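Local coordinates for malonate decarboxylase subunit alpha (Acinetobacter baumannii ATCC 17978, PDB 6MPR), which probably transfers the acyl carrier protein from acetate to malonate, acting as the alpha subunit of malonate decarboxylase, at residues H141-L146 against M352-G357; K243-L248 against L476-I481; M252-I257 against A275-I280; M411-A416 against Y422-K427. One frame throughout, in Å; residues are numbered along the deposited sequence.

Interaction 1: H141-L146 against M352-G357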
loop_
_atom_site.group_PDB
_atom_site.type_symbol
_atom_site.label_atom_id
_atom_site.label_comp_id
_atom_site.label_asym_id
_atom_site.label_seq_id
_atom_site.Cartn_x
_atom_site.Cartn_y
_atom_site.Cartn_z
ATOM N N HIS A 141 -13.979 -3.499 3.481
ATOM C CA HIS A 141 -12.708 -2.981 2.993
ATOM C C HIS A 141 -11.928 -4.074 2.277
ATOM O O HIS A 141 -12.204 -5.256 2.442
ATOM C CB HIS A 141 -11.814 -2.481 4.161
ATOM C CG HIS A 141 -12.452 -1.463 5.056
ATOM N ND1 HIS A 141 -13.541 -1.732 5.862
ATOM C CD2 HIS A 141 -12.121 -0.171 5.299
ATOM C CE1 HIS A 141 -13.861 -0.647 6.544
ATOM N NE2 HIS A 141 -13.002 0.309 6.233
ATOM N N THR A 142 -10.906 -3.680 1.525
ATOM C CA THR A 142 -9.837 -4.634 1.234
ATOM C C THR A 142 -8.794 -4.528 2.355
ATOM O O THR A 142 -8.758 -3.546 3.085
ATOM C CB THR A 142 -9.237 -4.402 -0.169
ATOM O OG1 THR A 142 -8.329 -5.470 -0.516
ATOM C CG2 THR A 142 -8.532 -3.060 -0.297
ATOM N N TYR A 143 -7.993 -5.584 2.538
ATOM C CA TYR A 143 -7.170 -5.699 3.748
ATOM C C TYR A 143 -6.336 -4.450 4.023
ATOM O O TYR A 143 -6.426 -3.851 5.100
ATOM C CB TYR A 143 -6.221 -6.899 3.661
ATOM C CG TYR A 143 -6.870 -8.258 3.746
ATOM C CD1 TYR A 143 -7.817 -8.553 4.723
ATOM C CD2 TYR A 143 -6.516 -9.255 2.840
ATOM C CE1 TYR A 143 -8.400 -9.803 4.786
ATOM C CE2 TYR A 143 -7.094 -10.501 2.899
ATOM C CZ TYR A 143 -8.018 -10.774 3.872
ATOM O OH TYR A 143 -8.592 -12.017 3.931
ATOM N N ILE A 144 -5.471 -4.068 3.080
ATOM C CA ILE A 144 -4.555 -2.983 3.415
ATOM C C ILE A 144 -5.258 -1.636 3.455
ATOM O O ILE A 144 -4.733 -0.702 4.064
ATOM C CB ILE A 144 -3.338 -2.913 2.474
ATOM C CG1 ILE A 144 -3.766 -2.646 1.032
ATOM C CG2 ILE A 144 -2.498 -4.186 2.619
ATOM C CD1 ILE A 144 -2.591 -2.409 0.109
ATOM N N GLU A 145 -6.438 -1.512 2.836
ATOM C CA GLU A 145 -7.281 -0.339 3.075
ATOM C C GLU A 145 -7.715 -0.264 4.535
ATOM O O GLU A 145 -7.666 0.806 5.161
ATOM C CB GLU A 145 -8.496 -0.388 2.137
ATOM C CG GLU A 145 -9.524 0.722 2.302
ATOM C CD GLU A 145 -10.794 0.429 1.498
ATOM O OE1 GLU A 145 -11.632 1.344 1.341
ATOM O OE2 GLU A 145 -10.968 -0.734 1.055
ATOM N N LEU A 146 -8.138 -1.394 5.100
ATOM C CA LEU A 146 -8.532 -1.398 6.504
ATOM C C LEU A 146 -7.333 -1.077 7.396
ATOM O O LEU A 146 -7.455 -0.278 8.332
ATOM C CB LEU A 146 -9.167 -2.750 6.875
ATOM C CG LEU A 146 -9.713 -2.894 8.302
ATOM C CD1 LEU A 146 -10.861 -1.936 8.534
ATOM C CD2 LEU A 146 -10.176 -4.317 8.580
ATOM N N MET A 352 2.859 -6.024 3.542
ATOM C CA MET A 352 3.902 -5.849 2.531
ATOM C C MET A 352 3.593 -6.640 1.269
ATOM O O MET A 352 3.816 -6.157 0.145
ATOM C CB MET A 352 5.258 -6.244 3.118
ATOM C CG MET A 352 6.459 -6.088 2.189
ATOM S SD MET A 352 7.957 -6.561 3.098
ATOM C CE MET A 352 8.152 -5.124 4.153
ATOM N N CYS A 353 3.053 -7.843 1.438
ATOM C CA CYS A 353 2.754 -8.685 0.293
ATOM C C CYS A 353 1.584 -8.122 -0.508
ATOM O O CYS A 353 1.620 -8.115 -1.739
ATOM C CB CYS A 353 2.453 -10.100 0.780
ATOM S SG CYS A 353 2.606 -11.357 -0.467
ATOM N N GLN A 354 0.532 -7.657 0.175
ATOM C CA GLN A 354 -0.579 -7.011 -0.533
ATOM C C GLN A 354 -0.123 -5.746 -1.250
ATOM O O GLN A 354 -0.549 -5.479 -2.379
ATOM C CB GLN A 354 -1.701 -6.682 0.445
ATOM C CG GLN A 354 -2.575 -7.862 0.827
ATOM C CD GLN A 354 -3.539 -8.241 -0.271
ATOM O OE1 GLN A 354 -4.033 -7.378 -0.996
ATOM N NE2 GLN A 354 -3.814 -9.533 -0.404
ATOM N N LEU A 355 0.747 -4.951 -0.609
ATOM C CA LEU A 355 1.289 -3.770 -1.283
ATOM C C LEU A 355 2.028 -4.155 -2.564
ATOM O O LEU A 355 1.840 -3.529 -3.618
ATOM C CB LEU A 355 2.222 -3.010 -0.342
ATOM C CG LEU A 355 2.521 -1.572 -0.765
ATOM C CD1 LEU A 355 1.221 -0.764 -0.908
ATOM C CD2 LEU A 355 3.465 -0.928 0.240
ATOM N N ALA A 356 2.888 -5.174 -2.493
ATOM C CA ALA A 356 3.563 -5.636 -3.704
ATOM C C ALA A 356 2.563 -6.159 -4.720
ATOM O O ALA A 356 2.735 -5.961 -5.928
ATOM C CB ALA A 356 4.593 -6.715 -3.373
ATOM N N GLY A 357 1.514 -6.834 -4.251
ATOM C CA GLY A 357 0.498 -7.316 -5.170
ATOM C C GLY A 357 -0.171 -6.195 -5.940
ATOM O O GLY A 357 -0.621 -6.393 -7.071
HETATM O O HOH W 1 -5.609 -5.666 0.578
#
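Ile144 and Gln354 carry this contact, their side chains crossing at a slant. The CG2 branch of Ile144 is pressed against the root of the glutamine chain, with Ile144 CG2 only 3.4 Å from Gln354 CB. A chi1 of 62° parts the two branches of Ile144: CG2, beside the backbone N, goes to Gln354, while CD1 reaches on toward the next residue and lies 4.3 Å from Leu355 CD1. Gln354 bends at chi2, which turns its amide back alongside the first turn of helix 143-149. There Gln354 NE2 approaches the rim of the Tyr143 ring, close to the ring plane and 4.2 Å from Tyr143 CD2. The other end of the amide works through water 1, which donates to Gln354 OE1 (2.8 Å) and to Thr142 OG1 (2.9 Å) and accepts from Ile144 N (3.0 Å). Thr142 holds the N-cap position but makes no capping bond with its side chain; its backbone N donates to Glu145 OE2 at 3.0 Å, and Glu145 OE1 is bound by His403 and Arg402 of the second subunit. The contact ties the helix that follows edge strand 136-140 of the parallel sheet to helix 350-359, beside the mixed sheet. Two bonds to OE1, from water 1 and Asn393 ND2, probably set which way the buried amide is turned. Beside the apolar packing of Ile144, the same water links that amide oxygen to the threonine hydroxyl and satisfies a helix-start N-H that the threonine leaves uncapped.

Interaction 2: K243-L248 against L476-I481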
loop_
_atom_site.group_PDB
_atom_site.type_symbol
_atom_site.label_atom_id
_atom_site.label_comp_id
_atom_site.label_asym_id
_atom_site.label_seq_id
_atom_site.Cartn_x
_atom_site.Cartn_y
_atom_site.Cartn_z
ATOM N N LYS A 243 -10.227 -30.867 -12.447
ATOM C CA LYS A 243 -10.926 -31.511 -13.547
ATOM C C LYS A 243 -10.371 -31.069 -14.901
ATOM O O LYS A 243 -9.613 -30.096 -14.983
ATOM C CB LYS A 243 -12.430 -31.207 -13.454
ATOM C CG LYS A 243 -13.022 -31.607 -12.087
ATOM C CD LYS A 243 -14.542 -31.629 -12.086
ATOM C CE LYS A 243 -15.110 -30.244 -11.964
ATOM N NZ LYS A 243 -16.371 -30.111 -12.745
ATOM N N PRO A 244 -10.686 -31.802 -15.983
ATOM C CA PRO A 244 -10.252 -31.356 -17.322
ATOM C C PRO A 244 -10.583 -29.906 -17.648
ATOM O O PRO A 244 -9.755 -29.221 -18.258
ATOM C CB PRO A 244 -10.991 -32.324 -18.255
ATOM C CG PRO A 244 -11.075 -33.586 -17.467
ATOM C CD PRO A 244 -11.276 -33.155 -16.025
ATOM N N VAL A 245 -11.763 -29.417 -17.256
ATOM C CA VAL A 245 -12.124 -28.028 -17.547
ATOM C C VAL A 245 -11.139 -27.058 -16.888
ATOM O O VAL A 245 -10.795 -26.014 -17.463
ATOM C CB VAL A 245 -13.584 -27.745 -17.121
ATOM C CG1 VAL A 245 -13.774 -27.902 -15.610
ATOM C CG2 VAL A 245 -14.010 -26.341 -17.557
ATOM N N HIS A 246 -10.675 -27.378 -15.670
ATOM C CA HIS A 246 -9.686 -26.519 -15.017
ATOM C C HIS A 246 -8.379 -26.515 -15.798
ATOM O O HIS A 246 -7.737 -25.468 -15.942
ATOM C CB HIS A 246 -9.429 -26.980 -13.584
ATOM C CG HIS A 246 -10.652 -27.008 -12.717
ATOM N ND1 HIS A 246 -10.992 -28.104 -11.957
ATOM C CD2 HIS A 246 -11.606 -26.076 -12.482
ATOM C CE1 HIS A 246 -12.104 -27.851 -11.292
ATOM N NE2 HIS A 246 -12.495 -26.625 -11.590
ATOM N N VAL A 247 -7.972 -27.684 -16.294
ATOM C CA VAL A 247 -6.749 -27.801 -17.088
ATOM C C VAL A 247 -6.864 -27.011 -18.389
ATOM O O VAL A 247 -5.929 -26.312 -18.791
ATOM C CB VAL A 247 -6.445 -29.284 -17.356
ATOM C CG1 VAL A 247 -5.256 -29.434 -18.305
ATOM C CG2 VAL A 247 -6.217 -30.026 -16.047
ATOM N N LEU A 248 -8.009 -27.117 -19.068
ATOM C CA LEU A 248 -8.226 -26.371 -20.308
ATOM C C LEU A 248 -8.091 -24.869 -20.076
ATOM O O LEU A 248 -7.397 -24.168 -20.821
ATOM C CB LEU A 248 -9.605 -26.709 -20.886
ATOM C CG LEU A 248 -10.051 -26.040 -22.192
ATOM C CD1 LEU A 248 -9.153 -26.416 -23.355
ATOM C CD2 LEU A 248 -11.528 -26.404 -22.501
ATOM N N LEU A 476 -11.576 -14.867 -18.791
ATOM C CA LEU A 476 -11.201 -16.214 -19.211
ATOM C C LEU A 476 -12.228 -17.207 -18.683
ATOM O O LEU A 476 -12.399 -17.330 -17.465
ATOM C CB LEU A 476 -9.804 -16.556 -18.693
ATOM C CG LEU A 476 -9.390 -18.018 -18.716
ATOM C CD1 LEU A 476 -9.470 -18.553 -20.132
ATOM C CD2 LEU A 476 -7.982 -18.153 -18.145
ATOM N N THR A 477 -12.906 -17.912 -19.595
ATOM C CA THR A 477 -13.860 -18.962 -19.238
ATOM C C THR A 477 -13.453 -20.259 -19.922
ATOM O O THR A 477 -12.471 -20.308 -20.673
ATOM C CB THR A 477 -15.301 -18.606 -19.644
ATOM O OG1 THR A 477 -15.444 -18.766 -21.064
ATOM C CG2 THR A 477 -15.658 -17.184 -19.252
ATOM N N GLU A 478 -14.242 -21.315 -19.697
ATOM C CA GLU A 478 -13.990 -22.555 -20.418
ATOM C C GLU A 478 -14.279 -22.414 -21.910
ATOM O O GLU A 478 -13.903 -23.297 -22.688
ATOM C CB GLU A 478 -14.794 -23.707 -19.790
ATOM C CG GLU A 478 -16.269 -23.804 -20.184
ATOM C CD GLU A 478 -17.191 -22.937 -19.346
ATOM O OE1 GLU A 478 -16.701 -22.037 -18.623
ATOM O OE2 GLU A 478 -18.427 -23.155 -19.420
ATOM N N GLU A 479 -14.886 -21.301 -22.325
ATOM C CA GLU A 479 -15.130 -21.011 -23.731
ATOM C C GLU A 479 -13.978 -20.287 -24.419
ATOM O O GLU A 479 -13.836 -20.401 -25.638
ATOM C CB GLU A 479 -16.404 -20.172 -23.865
ATOM C CG GLU A 479 -17.650 -20.911 -23.444
ATOM C CD GLU A 479 -18.123 -21.851 -24.525
ATOM O OE1 GLU A 479 -18.841 -21.378 -25.438
ATOM O OE2 GLU A 479 -17.757 -23.048 -24.477
ATOM N N GLY A 480 -13.156 -19.544 -23.691
ATOM C CA GLY A 480 -12.078 -18.804 -24.312
ATOM C C GLY A 480 -11.766 -17.542 -23.524
ATOM O O GLY A 480 -12.184 -17.398 -22.385
ATOM N N ILE A 481 -11.011 -16.641 -24.154
ATOM C CA ILE A 481 -10.572 -15.400 -23.524
ATOM C C ILE A 481 -11.171 -14.230 -24.290
ATOM O O ILE A 481 -11.088 -14.178 -25.520
ATOM C CB ILE A 481 -9.038 -15.268 -23.492
ATOM C CG1 ILE A 481 -8.383 -16.461 -22.792
ATOM C CG2 ILE A 481 -8.624 -13.966 -22.796
ATOM C CD1 ILE A 481 -6.878 -16.486 -22.968
#
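Val245 and Leu248, close to the start of helix 244-261, both rest on Glu478, which sits at the tip of a hairpin. Along the hairpin, Leu476 comes first; its side chain lies further down the same helix, on Met252 and Ala253. Thr477 then starts the reversal: Thr477 OG1 accepts from Glu479 N at 2.9 Å, an ST turn, and is bonded to Val500 O as well. Glu478 makes the crossing, its CB 3.5 Å from Val245 CG2. A bend at chi2 carries the carboxylate away from the valine to Thr436 OG1. The carbonyl of the same residue faces the leucine, with Leu248 CD2 3.9 Å from Glu478 O, an oxygen that also accepts from Arg534. Glu479 completes a type I turn, which is closed by paired backbone bonds, Thr477 N to Gly480 O (2.9 Å) and Gly480 N to Thr477 O (3.2 Å). Gly480 adopts a phi of 150°, where a CB would strike the preceding carbonyl. Ile481 continues into strand 480-482 and bonds to Val525. Across the contact the helix offers methyl groups alone, and Glu478 answers with its aliphatic part and a carbonyl already engaged; the carboxylate, probably ionised, is bonded to Thr436 OG1, so the apolar contact need not bury it without a partner.

Interaction 3: M252-I257 against A275-I280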
loop_
_atom_site.group_PDB
_atom_site.type_symbol
_atom_site.label_atom_id
_atom_site.label_comp_id
_atom_site.label_asym_id
_atom_site.label_seq_id
_atom_site.Cartn_x
_atom_site.Cartn_y
_atom_site.Cartn_z
ATOM N N MET A 252 -5.172 -22.136 -21.512
ATOM C CA MET A 252 -5.456 -20.861 -22.167
ATOM C C MET A 252 -4.862 -19.678 -21.404
ATOM O O MET A 252 -4.390 -18.718 -22.024
ATOM C CB MET A 252 -6.965 -20.707 -22.344
ATOM C CG MET A 252 -7.534 -21.723 -23.336
ATOM S SD MET A 252 -9.209 -21.305 -23.868
ATOM C CE MET A 252 -10.155 -21.747 -22.414
ATOM N N ALA A 253 -4.884 -19.716 -20.063
ATOM C CA ALA A 253 -4.216 -18.675 -19.290
ATOM C C ALA A 253 -2.729 -18.599 -19.620
ATOM O O ALA A 253 -2.176 -17.507 -19.773
ATOM C CB ALA A 253 -4.417 -18.906 -17.787
ATOM N N ILE A 254 -2.063 -19.746 -19.721
ATOM C CA ILE A 254 -0.612 -19.741 -19.918
ATOM C C ILE A 254 -0.263 -19.263 -21.316
ATOM O O ILE A 254 0.622 -18.421 -21.506
ATOM C CB ILE A 254 -0.032 -21.137 -19.650
ATOM C CG1 ILE A 254 -0.150 -21.454 -18.163
ATOM C CG2 ILE A 254 1.413 -21.207 -20.158
ATOM C CD1 ILE A 254 0.149 -22.896 -17.777
ATOM N N ARG A 255 -0.940 -19.812 -22.314
ATOM C CA ARG A 255 -0.658 -19.491 -23.704
ATOM C C ARG A 255 -1.232 -18.130 -24.087
ATOM O O ARG A 255 -0.540 -17.291 -24.676
ATOM C CB ARG A 255 -1.232 -20.607 -24.571
ATOM C CG ARG A 255 -1.034 -20.455 -26.053
ATOM C CD ARG A 255 0.311 -20.996 -26.491
ATOM N NE ARG A 255 0.424 -20.970 -27.942
ATOM C CZ ARG A 255 1.575 -21.002 -28.602
ATOM N NH1 ARG A 255 2.724 -21.051 -27.939
ATOM N NH2 ARG A 255 1.577 -20.974 -29.928
ATOM N N GLY A 256 -2.494 -17.885 -23.739
ATOM C CA GLY A 256 -3.185 -16.699 -24.191
ATOM C C GLY A 256 -3.022 -15.456 -23.341
ATOM O O GLY A 256 -3.450 -14.383 -23.771
ATOM N N ILE A 257 -2.446 -15.570 -22.142
ATOM C CA ILE A 257 -2.237 -14.407 -21.282
ATOM C C ILE A 257 -0.780 -14.298 -20.830
ATOM O O ILE A 257 -0.111 -13.288 -21.095
ATOM C CB ILE A 257 -3.179 -14.440 -20.063
ATOM C CG1 ILE A 257 -4.646 -14.637 -20.503
ATOM C CG2 ILE A 257 -3.042 -13.132 -19.274
ATOM C CD1 ILE A 257 -5.656 -14.625 -19.343
ATOM N N ALA A 275 -4.791 -23.522 -9.360
ATOM C CA ALA A 275 -3.952 -24.664 -8.997
ATOM C C ALA A 275 -3.534 -25.441 -10.239
ATOM O O ALA A 275 -2.382 -25.884 -10.354
ATOM C CB ALA A 275 -4.691 -25.573 -8.021
ATOM N N ALA A 276 -4.464 -25.610 -11.184
ATOM C CA ALA A 276 -4.139 -26.259 -12.453
ATOM C C ALA A 276 -3.044 -25.504 -13.197
ATOM O O ALA A 276 -2.151 -26.124 -13.786
ATOM C CB ALA A 276 -5.399 -26.395 -13.325
ATOM N N ILE A 277 -3.085 -24.166 -13.184
ATOM C CA ILE A 277 -2.014 -23.385 -13.814
ATOM C C ILE A 277 -0.670 -23.731 -13.186
ATOM O O ILE A 277 0.302 -24.067 -13.882
ATOM C CB ILE A 277 -2.299 -21.873 -13.691
ATOM C CG1 ILE A 277 -3.453 -21.452 -14.598
ATOM C CG2 ILE A 277 -1.052 -21.063 -14.026
ATOM C CD1 ILE A 277 -3.843 -19.996 -14.415
ATOM N N GLU A 278 -0.599 -23.639 -11.852
ATOM C CA GLU A 278 0.633 -23.938 -11.130
ATOM C C GLU A 278 1.142 -25.337 -11.456
ATOM O O GLU A 278 2.350 -25.537 -11.645
ATOM C CB GLU A 278 0.394 -23.780 -9.625
ATOM C CG GLU A 278 -0.067 -22.362 -9.227
ATOM C CD GLU A 278 -0.653 -22.254 -7.829
ATOM O OE1 GLU A 278 -0.423 -23.149 -6.993
ATOM O OE2 GLU A 278 -1.363 -21.250 -7.579
ATOM N N LEU A 279 0.235 -26.312 -11.561
ATOM C CA LEU A 279 0.622 -27.706 -11.765
ATOM C C LEU A 279 0.909 -28.070 -13.219
ATOM O O LEU A 279 1.492 -29.135 -13.462
ATOM C CB LEU A 279 -0.452 -28.644 -11.209
ATOM C CG LEU A 279 -0.465 -28.679 -9.677
ATOM C CD1 LEU A 279 -1.673 -29.454 -9.151
ATOM C CD2 LEU A 279 0.836 -29.279 -9.157
ATOM N N ILE A 280 0.547 -27.238 -14.195
ATOM C CA ILE A 280 0.903 -27.542 -15.573
ATOM C C ILE A 280 1.992 -26.630 -16.112
ATOM O O ILE A 280 2.431 -26.829 -17.246
ATOM C CB ILE A 280 -0.315 -27.546 -16.529
ATOM C CG1 ILE A 280 -0.858 -26.141 -16.774
ATOM C CG2 ILE A 280 -1.396 -28.512 -16.062
ATOM C CD1 ILE A 280 -1.881 -26.082 -17.882
#
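Ile254 projects from helix 252-257 as the main bump, and the hollow that takes it lies between Ile277 and Ile280, one turn apart on helix 275-280. Its tip does most of the touching: Ile254 CD1 is 3.5 Å from Ile280 CG1 and 3.8 Å from Ile280 CD1. Ile280 presents its long branch to this tip through a chi1 of 71°, which flanks CG1 with both backbone neighbours of its CA. The floor of the hollow is backbone, with Ile277 O 4.1 Å from Ile254 CD1, while Ile277 CG2 borders the shaft of the knob, 4.3 Å from Ile254 CG1. Leu281 also touches this isoleucine. A second, reciprocal fit lies alongside. Ala253 makes a shallow place on its helix, and Ile277 CD1 settles into it, 3.6 Å from Ala253 CB. Ala253 and Ala250 thus receive Ile277, with Tyr258 also touching it, although the axes of these segments stay 10.4 Å apart and run at 76° to one another. All four touching residues are buried, and their side chains are apolar. Ile257 packs on His474, so the helix is wedged between its partner and strand 474-477. Helix 272-287 is itself the connection of a beta-alpha-beta crossover, linking the neighbouring parallel strands 265-268 and 297-299, and such packing of helices beside a mostly parallel sheet is characteristic of an alpha/beta domain.

Interaction 4: M411-A416 against Y422-K427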
loop_
_atom_site.group_PDB
_atom_site.type_symbol
_atom_site.label_atom_id
_atom_site.label_comp_id
_atom_site.label_asym_id
_atom_site.label_seq_id
_atom_site.Cartn_x
_atom_site.Cartn_y
_atom_site.Cartn_z
ATOM N N MET A 411 -0.442 -3.215 -22.126
ATOM C CA MET A 411 -1.809 -2.751 -21.951
ATOM C C MET A 411 -2.027 -1.316 -22.425
ATOM O O MET A 411 -3.179 -0.866 -22.475
ATOM C CB MET A 411 -2.205 -2.859 -20.476
ATOM C CG MET A 411 -2.179 -4.279 -19.894
ATOM S SD MET A 411 -3.382 -5.429 -20.633
ATOM C CE MET A 411 -2.304 -6.294 -21.750
ATOM N N ARG A 412 -0.962 -0.590 -22.759
ATOM C CA ARG A 412 -1.080 0.812 -23.131
ATOM C C ARG A 412 -1.713 0.980 -24.512
ATOM O O ARG A 412 -1.520 0.161 -25.414
ATOM C CB ARG A 412 0.295 1.489 -23.114
ATOM C CG ARG A 412 0.264 2.956 -23.527
ATOM C CD ARG A 412 1.588 3.674 -23.294
ATOM N NE ARG A 412 2.704 3.122 -24.058
ATOM C CZ ARG A 412 3.917 3.673 -24.108
ATOM N NH1 ARG A 412 4.161 4.815 -23.466
ATOM N NH2 ARG A 412 4.884 3.097 -24.811
ATOM N N LEU A 413 -2.478 2.069 -24.655
ATOM C CA LEU A 413 -3.052 2.520 -25.923
ATOM C C LEU A 413 -2.079 2.372 -27.089
ATOM O O LEU A 413 -0.923 2.795 -27.011
ATOM C CB LEU A 413 -3.465 3.988 -25.776
ATOM C CG LEU A 413 -4.074 4.728 -26.964
ATOM C CD1 LEU A 413 -5.569 4.454 -27.067
ATOM C CD2 LEU A 413 -3.791 6.226 -26.863
ATOM N N GLN A 414 -2.561 1.787 -28.183
ATOM C CA GLN A 414 -1.780 1.635 -29.401
ATOM C C GLN A 414 -2.409 2.431 -30.539
ATOM O O GLN A 414 -3.579 2.817 -30.482
ATOM C CB GLN A 414 -1.666 0.162 -29.807
ATOM C CG GLN A 414 -0.818 -0.685 -28.875
ATOM C CD GLN A 414 -0.610 -2.082 -29.426
ATOM O OE1 GLN A 414 -1.221 -3.042 -28.958
ATOM N NE2 GLN A 414 0.246 -2.199 -30.435
ATOM N N GLY A 415 -1.610 2.675 -31.580
ATOM C CA GLY A 415 -2.064 3.367 -32.770
ATOM C C GLY A 415 -2.071 4.879 -32.689
ATOM O O GLY A 415 -2.443 5.532 -33.677
ATOM N N ALA A 416 -1.681 5.455 -31.552
ATOM C CA ALA A 416 -1.637 6.896 -31.364
ATOM C C ALA A 416 -0.335 7.473 -31.921
ATOM O O ALA A 416 0.618 6.746 -32.211
ATOM C CB ALA A 416 -1.788 7.226 -29.876
ATOM N N TYR A 422 3.353 8.833 -25.524
ATOM C CA TYR A 422 4.154 9.174 -24.351
ATOM C C TYR A 422 3.282 9.639 -23.190
ATOM O O TYR A 422 3.669 9.475 -22.024
ATOM C CB TYR A 422 5.191 10.241 -24.715
ATOM C CG TYR A 422 6.472 9.673 -25.277
ATOM C CD1 TYR A 422 7.310 8.901 -24.491
ATOM C CD2 TYR A 422 6.851 9.924 -26.588
ATOM C CE1 TYR A 422 8.487 8.379 -24.998
ATOM C CE2 TYR A 422 8.030 9.407 -27.105
ATOM C CZ TYR A 422 8.839 8.632 -26.305
ATOM O OH TYR A 422 10.013 8.119 -26.803
ATOM N N LEU A 423 2.095 10.190 -23.477
ATOM C CA LEU A 423 1.167 10.612 -22.431
ATOM C C LEU A 423 0.220 9.504 -21.986
ATOM O O LEU A 423 -0.497 9.685 -20.995
ATOM C CB LEU A 423 0.342 11.824 -22.910
ATOM C CG LEU A 423 1.128 13.073 -23.309
ATOM C CD1 LEU A 423 0.223 14.133 -23.988
ATOM C CD2 LEU A 423 1.816 13.670 -22.095
ATOM N N ALA A 424 0.181 8.380 -22.693
ATOM C CA ALA A 424 -0.607 7.249 -22.248
ATOM C C ALA A 424 0.186 6.444 -21.221
ATOM O O ALA A 424 1.398 6.609 -21.074
ATOM C CB ALA A 424 -1.003 6.373 -23.435
ATOM N N ARG A 425 -0.507 5.590 -20.485
ATOM C CA ARG A 425 0.174 4.767 -19.498
ATOM C C ARG A 425 -0.234 3.306 -19.634
ATOM O O ARG A 425 -1.254 2.959 -20.244
ATOM C CB ARG A 425 -0.091 5.262 -18.073
ATOM C CG ARG A 425 -1.489 5.787 -17.854
ATOM C CD ARG A 425 -1.659 5.995 -16.375
ATOM N NE ARG A 425 -2.844 6.756 -16.022
ATOM C CZ ARG A 425 -3.167 7.007 -14.759
ATOM N NH1 ARG A 425 -2.385 6.547 -13.793
ATOM N NH2 ARG A 425 -4.245 7.715 -14.466
ATOM N N GLY A 426 0.605 2.444 -19.078
ATOM C CA GLY A 426 0.300 1.035 -19.023
ATOM C C GLY A 426 -0.795 0.762 -18.013
ATOM O O GLY A 426 -1.349 1.665 -17.375
ATOM N N LYS A 427 -1.116 -0.530 -17.876
ATOM C CA LYS A 427 -2.155 -0.993 -16.963
ATOM C C LYS A 427 -1.754 -2.348 -16.395
ATOM O O LYS A 427 -1.142 -3.174 -17.081
ATOM C CB LYS A 427 -3.524 -1.134 -17.659
ATOM C CG LYS A 427 -3.985 0.071 -18.471
ATOM C CD LYS A 427 -5.376 -0.195 -19.044
ATOM C CE LYS A 427 -5.998 1.045 -19.675
ATOM N NZ LYS A 427 -5.437 1.368 -21.017
HETATM O O HOH W 2 -3.403 3.322 -22.274
#
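Arg412 reaches Ala424 by an extended start, CG anti to the backbone N (chi1 179°), that lays CG and CD over the alanine methyl; a bend at chi3 (62°) then turns the guanidinium toward Ala424 O. Arg412 CG is 3.6 Å from Ala424 CB, and Arg412 CB is equally far from Arg425 O. Beyond the bend, Ala424 O lies at the edge of the guanidinium, near its plane and 4.1 Å from NH1 of Arg412; that NH1 bonds to Pro461 O of the second subunit. Leu413 adds its CB on the same methyl, at 4.2 Å. At the other end, Met411 turns CG beside its backbone N (chi1 -61°), so that Met411 CG comes tightly against Lys427 O, at 3.2 Å, while the two CB atoms, of Met411 and Lys427, pack together. The pieces belong to a helix-containing loop between helix 406-410 and strand 429-433: the chain leaves the first helix as a loop, passes through helix 418-423 and comes back in the reverse direction toward the strand. The two passes make no direct backbone hydrogen bond with each other. Instead, water 2 accepts from Leu413 N (2.8 Å) and donates to Arg425 O (3.0 Å), joining the two backbones. The ammonium of Lys427, modelled in two conformers, may also reach this water and, by a weak 3.5 Å bond from NZ, Met411 O. Arg425 leaves its backbone on the side away from 411-416; it forms salt bridges to Asp470 and Asp471 of the second subunit and a cation-pi contact with Tyr468 of that chain.

Overall arrangement
Following the chain from the N terminus, 141-146 opens interaction 1 just after 136-140, an outermost strand of the parallel sheet, and 243-248 opens interaction 2. Interaction 3 closes first, a short loop between successive helices that falls within the spans of both. Interaction 1 then closes at 352-357, tying the two sheet-containing halves together. Interaction 4 closes a local loop at 422-427, also within the span of interaction 2, which ends last, at 476-481, and so crosses interaction 1. Interactions 2 and 3 share helix 244-261 and touch, their centres 10 Å apart. Interactions 1 and 4, with centres 27 Å apart, both meet the second subunit.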